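Calcium homeostasis modulator 1 (Oryzias latipes, PDB 6LMT) probably forms a large-pore ion channel in the membrane, assembled here from eight subunits. Local coordinates at residues Y176-C179 with I180-C184; M192-T195 with A196-I199. All blocks are in the same frame, centred on the assembly; numbering follows the deposited sequence.

Contact 1 of 2, residues Y176-C179 with I180-C184; sequences YIKC and ISQAC
In the long helix 167-202, the fourth membrane-spanning helix of the calcium homeostasis modulator fold, the side chains of Y176 and I180 meet one turn apart. I180 sends its CD1 over one face of the Y176 ring, 3.9 Å from the centroid and 23° off the ring normal, which makes a CH-pi contact. The methyl sits toward the phenol end of the ring, and CZ at 3.6 Å is the carbon of Y176 nearest to I180 CD1. With CG opposite the backbone N (chi1 171°), Y176 stands its ring out from the helix, and the I180 chain, CG1 anti to its carbonyl carbon, leans back to bring CD1 over it. Two positions further on, K178 and Q182 pair on a polar flank. The fully extended lysine chain passes the amide with CE 3.5 Å from Q182 NE2, and its NZ continues to a salt bridge with E38 OE1 of a neighbouring subunit. Q182 NE2 bonds to the backbone O of that same E38 and weakly to M119 O of its own chain, while Q182 OE1 takes the hydroxyl group of Y51 of that neighbouring subunit as its partner, so both ends of the amide are held and its rotation is probably fixed. Within its own chain S181 bonds through OG to L118 O, and I177 packs on F124 and L125 of helix 122-128. Behind these groups runs the i to i+4 ladder: S181 N to I177 O and Q182 N to K178 O both span 2.9 Å, A183 N to C179 O is 3.0 Å, and I180 N to Y176 O is weak at 3.3 Å. Such i, i+4 side-chain pairing belongs to a membrane-spanning alpha-helix that packs on its own subunit and also borders a neighbouring one.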
loop_
_atom_site.group_PDB
_atom_site.type_symbol
_atom_site.label_atom_id
_atom_site.label_comp_id
_atom_site.label_asym_id
_atom_site.label_seq_id
_atom_site.Cartn_x
_atom_site.Cartn_y
_atom_site.Cartn_z
ATOM N N TYR A 176 -27.426 29.239 2.482
ATOM C CA TYR A 176 -28.723 29.252 3.133
ATOM C C TYR A 176 -29.494 27.964 2.889
ATOM O O TYR A 176 -30.080 27.406 3.816
ATOM C CB TYR A 176 -29.498 30.467 2.649
ATOM C CG TYR A 176 -30.932 30.521 3.060
ATOM C CD1 TYR A 176 -31.289 30.680 4.380
ATOM C CD2 TYR A 176 -31.930 30.462 2.117
ATOM C CE1 TYR A 176 -32.592 30.748 4.752
ATOM C CE2 TYR A 176 -33.238 30.533 2.479
ATOM C CZ TYR A 176 -33.563 30.679 3.800
ATOM O OH TYR A 176 -34.875 30.747 4.173
ATOM N N ILE A 177 -29.493 27.465 1.660
ATOM C CA ILE A 177 -30.255 26.262 1.362
ATOM C C ILE A 177 -29.549 25.016 1.881
ATOM O O ILE A 177 -30.203 24.088 2.356
ATOM C CB ILE A 177 -30.553 26.206 -0.146
ATOM C CG1 ILE A 177 -31.495 27.339 -0.522
ATOM C CG2 ILE A 177 -31.214 24.937 -0.545
ATOM C CD1 ILE A 177 -31.679 27.500 -1.997
ATOM N N LYS A 178 -28.221 24.986 1.859
ATOM C CA LYS A 178 -27.505 23.836 2.385
ATOM C C LYS A 178 -27.629 23.736 3.900
ATOM O O LYS A 178 -27.643 22.632 4.444
ATOM C CB LYS A 178 -26.046 23.894 1.956
ATOM C CG LYS A 178 -25.262 22.681 2.328
ATOM C CD LYS A 178 -23.889 22.679 1.775
ATOM C CE LYS A 178 -23.176 21.437 2.224
ATOM N NZ LYS A 178 -21.840 21.366 1.617
ATOM N N CYS A 179 -27.771 24.870 4.581
ATOM C CA CYS A 179 -28.081 24.876 6.003
ATOM C C CYS A 179 -29.433 24.240 6.301
ATOM O O CYS A 179 -29.550 23.439 7.233
ATOM C CB CYS A 179 -28.043 26.310 6.520
ATOM S SG CYS A 179 -28.712 26.518 8.133
ATOM N N ILE A 180 -30.464 24.594 5.536
ATOM C CA ILE A 180 -31.792 24.025 5.735
ATOM C C ILE A 180 -31.805 22.544 5.381
ATOM O O ILE A 180 -32.482 21.741 6.024
ATOM C CB ILE A 180 -32.819 24.826 4.916
ATOM C CG1 ILE A 180 -32.910 26.245 5.439
ATOM C CG2 ILE A 180 -34.194 24.197 4.916
ATOM C CD1 ILE A 180 -33.708 27.119 4.575
ATOM N N SER A 181 -31.026 22.153 4.378
ATOM C CA SER A 181 -30.933 20.756 3.991
ATOM C C SER A 181 -30.214 19.931 5.043
ATOM O O SER A 181 -30.583 18.784 5.292
ATOM C CB SER A 181 -30.221 20.655 2.654
ATOM O OG SER A 181 -30.062 19.319 2.264
ATOM N N GLN A 182 -29.182 20.491 5.663
ATOM C CA GLN A 182 -28.496 19.802 6.746
ATOM C C GLN A 182 -29.347 19.735 7.997
ATOM O O GLN A 182 -29.234 18.782 8.761
ATOM C CB GLN A 182 -27.171 20.487 7.033
ATOM C CG GLN A 182 -26.114 20.173 6.036
ATOM C CD GLN A 182 -24.916 21.033 6.188
ATOM O OE1 GLN A 182 -24.946 22.010 6.902
ATOM N NE2 GLN A 182 -23.838 20.665 5.539
ATOM N N ALA A 183 -30.212 20.718 8.212
ATOM C CA ALA A 183 -31.151 20.649 9.317
ATOM C C ALA A 183 -32.180 19.554 9.100
ATOM O O ALA A 183 -32.530 18.841 10.039
ATOM C CB ALA A 183 -31.835 21.995 9.503
ATOM N N CYS A 184 -32.677 19.406 7.873
ATOM C CA CYS A 184 -33.578 18.304 7.560
ATOM C C CYS A 184 -32.863 16.968 7.600
ATOM O O CYS A 184 -33.477 15.957 7.922
ATOM C CB CYS A 184 -34.214 18.501 6.185
ATOM S SG CYS A 184 -35.298 19.915 6.033
#

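Contact 2 of 2, residues M192-T195 with A196-I199; sequences MTFT and AFLI. With Y01 (cholesterol hemisuccinate), chain K.
T193 OG1 is gripped twice, by L189 O one turn back and by W62 NE1 of a neighbouring subunit, while T193 O accepts the N-H of F197, N to O 2.9 Å, with an N-H...O angle of only 135°. T193 and F197 belong to the membrane-spanning helix 167-202, where T193 and A196 also rest on V69 of that subunit, and F197 on its F68. On another flank the F194 ring crosses L198: F194 CE2 lies 3.6 Å from L198 CD1, and L198 CG stands over one face, offset toward the rim. A chi1 of -175° carries the F194 ring outward beside L198, and F197 CD2 comes obliquely to within 4.3 Å of F194 CE1. T195 and I199 run side by side in the same direction, T195 CG2 to I199 CD1 at 3.9 Å, and T195 OG1 bonds back to M191 O. A196, I199 and M192 line a pocket for cholesterol hemisuccinate. The bent M192 chain lays SD 3.6 Å from CAO of the sterol tail; I199 CG2 meets CAT at 3.7 Å, and A196 CB comes equally close to the ring methyl CAE.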
loop_
_atom_site.group_PDB
_atom_site.type_symbol
_atom_site.label_atom_id
_atom_site.label_comp_id
_atom_site.label_asym_id
_atom_site.label_seq_id
_atom_site.Cartn_x
_atom_site.Cartn_y
_atom_site.Cartn_z
ATOM N N MET A 192 -35.277 8.669 12.445
ATOM C CA MET A 192 -35.128 7.278 12.058
ATOM C C MET A 192 -34.360 6.483 13.095
ATOM O O MET A 192 -34.562 5.276 13.207
ATOM C CB MET A 192 -34.441 7.158 10.701
ATOM C CG MET A 192 -35.187 7.792 9.541
ATOM S SD MET A 192 -36.923 7.356 9.312
ATOM C CE MET A 192 -37.778 8.854 9.784
ATOM N N THR A 193 -33.491 7.128 13.863
ATOM C CA THR A 193 -32.794 6.424 14.926
ATOM C C THR A 193 -33.684 6.259 16.146
ATOM O O THR A 193 -33.583 5.257 16.855
ATOM C CB THR A 193 -31.504 7.166 15.272
ATOM O OG1 THR A 193 -30.770 7.380 14.070
ATOM C CG2 THR A 193 -30.628 6.354 16.184
ATOM N N PHE A 194 -34.577 7.209 16.393
ATOM C CA PHE A 194 -35.516 7.049 17.489
ATOM C C PHE A 194 -36.602 6.040 17.148
ATOM O O PHE A 194 -37.112 5.356 18.040
ATOM C CB PHE A 194 -36.110 8.398 17.854
ATOM C CG PHE A 194 -37.001 8.350 19.032
ATOM C CD1 PHE A 194 -36.483 8.093 20.287
ATOM C CD2 PHE A 194 -38.356 8.580 18.902
ATOM C CE1 PHE A 194 -37.299 8.042 21.385
ATOM C CE2 PHE A 194 -39.175 8.542 19.997
ATOM C CZ PHE A 194 -38.648 8.270 21.240
ATOM N N THR A 195 -36.951 5.917 15.871
ATOM C CA THR A 195 -37.797 4.819 15.423
ATOM C C THR A 195 -37.093 3.481 15.590
ATOM O O THR A 195 -37.709 2.503 16.015
ATOM C CB THR A 195 -38.194 5.041 13.968
ATOM O OG1 THR A 195 -38.853 6.302 13.856
ATOM C CG2 THR A 195 -39.134 3.976 13.490
ATOM N N ALA A 196 -35.801 3.425 15.275
ATOM C CA ALA A 196 -35.020 2.212 15.479
ATOM C C ALA A 196 -34.895 1.855 16.947
ATOM O O ALA A 196 -34.787 0.676 17.289
ATOM C CB ALA A 196 -33.632 2.379 14.880
ATOM N N PHE A 197 -34.907 2.853 17.823
ATOM C CA PHE A 197 -34.836 2.585 19.249
ATOM C C PHE A 197 -36.137 1.986 19.764
ATOM O O PHE A 197 -36.114 1.033 20.546
ATOM C CB PHE A 197 -34.486 3.868 19.998
ATOM C CG PHE A 197 -34.451 3.703 21.474
ATOM C CD1 PHE A 197 -33.439 2.991 22.076
ATOM C CD2 PHE A 197 -35.436 4.254 22.264
ATOM C CE1 PHE A 197 -33.416 2.825 23.436
ATOM C CE2 PHE A 197 -35.411 4.090 23.626
ATOM C CZ PHE A 197 -34.398 3.378 24.209
ATOM N N LEU A 198 -37.277 2.523 19.331
ATOM C CA LEU A 198 -38.562 2.008 19.782
ATOM C C LEU A 198 -38.859 0.639 19.204
ATOM O O LEU A 198 -39.544 -0.162 19.840
ATOM C CB LEU A 198 -39.673 2.973 19.406
ATOM C CG LEU A 198 -39.663 4.296 20.147
ATOM C CD1 LEU A 198 -40.663 5.242 19.537
ATOM C CD2 LEU A 198 -39.989 4.047 21.587
ATOM N N ILE A 199 -38.370 0.351 18.004
ATOM C CA ILE A 199 -38.574 -0.973 17.434
ATOM C C ILE A 199 -37.700 -2.000 18.140
ATOM O O ILE A 199 -38.162 -3.089 18.479
ATOM C CB ILE A 199 -38.334 -0.932 15.915
ATOM C CG1 ILE A 199 -39.474 -0.188 15.236
ATOM C CG2 ILE A 199 -38.206 -2.302 15.332
ATOM C CD1 ILE A 199 -39.210 0.117 13.802
HETATM C CAA Y01 K . -36.315 6.305 3.296
HETATM C CBA Y01 K . -36.693 5.929 4.716
HETATM C CAB Y01 K . -38.184 6.117 4.936
HETATM C CAN Y01 K . -36.264 4.505 5.032
HETATM C CAJ Y01 K . -36.715 3.945 6.362
HETATM C CAO Y01 K . -35.910 4.442 7.532
HETATM C CBB Y01 K . -36.160 3.729 8.872
HETATM C CAC Y01 K . -37.660 3.663 9.151
HETATM C CBE Y01 K . -35.426 2.371 8.912
HETATM C CAP Y01 K . -33.973 2.513 8.382
HETATM C CAQ Y01 K . -33.110 1.467 9.104
HETATM C CBG Y01 K . -34.137 0.589 9.805
HETATM C CBI Y01 K . -35.231 1.586 10.246
HETATM C CAE Y01 K . -34.738 2.551 11.334
HETATM C CAU Y01 K . -36.397 0.732 10.758
HETATM C CAS Y01 K . -35.970 -0.198 11.899
HETATM C CBF Y01 K . -34.823 -1.140 11.501
HETATM C CBD Y01 K . -33.646 -0.370 10.884
HETATM C CAK Y01 K . -32.638 -1.360 10.308
HETATM C CAI Y01 K . -32.410 -2.552 11.181
HETATM C CAZ Y01 K . -33.102 -2.822 12.276
HETATM C CAV Y01 K . -32.689 -3.955 13.196
HETATM C CBH Y01 K . -34.351 -2.041 12.676
HETATM C CAD Y01 K . -34.021 -1.209 13.928
HETATM C CAT Y01 K . -35.460 -3.062 13.005
HETATM C CAR Y01 K . -35.020 -4.144 13.989
HETATM C CBC Y01 K . -33.829 -4.908 13.479
HETATM O OAW Y01 K . -33.418 -5.830 14.536
HETATM C CAY Y01 K . -32.692 -6.905 14.237
HETATM O OAG Y01 K . -32.311 -7.177 13.136
HETATM C CAM Y01 K . -32.447 -7.761 15.447
HETATM C CAL Y01 K . -31.643 -9.033 15.249
HETATM C CAX Y01 K . -30.135 -8.852 15.234
HETATM O OAH Y01 K . -29.575 -8.521 16.293
HETATM O OAF Y01 K . -29.523 -9.037 14.164
#

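Contacts 1 and 2 follow one another along helix 167-202, their centres 23 Å apart and their nearest atoms about 8 Å apart, so they do not touch. Each is partly buried, sharing the same backbone ladder and abutting a neighbouring subunit, yet the chemistry differs. Contact 1 reaches that subunit largely through charge and amide bonds, and its own chain through helices 108-120 and 122-128. In contact 2 the intersubunit polar link described is a threonine hydroxyl amid apolar packing, and a bound sterol lies along another flank. Each has an aromatic ring met by an aliphatic chain four residues later; I180 lies on the surface in contact 1, as does the F194 ring in contact 2.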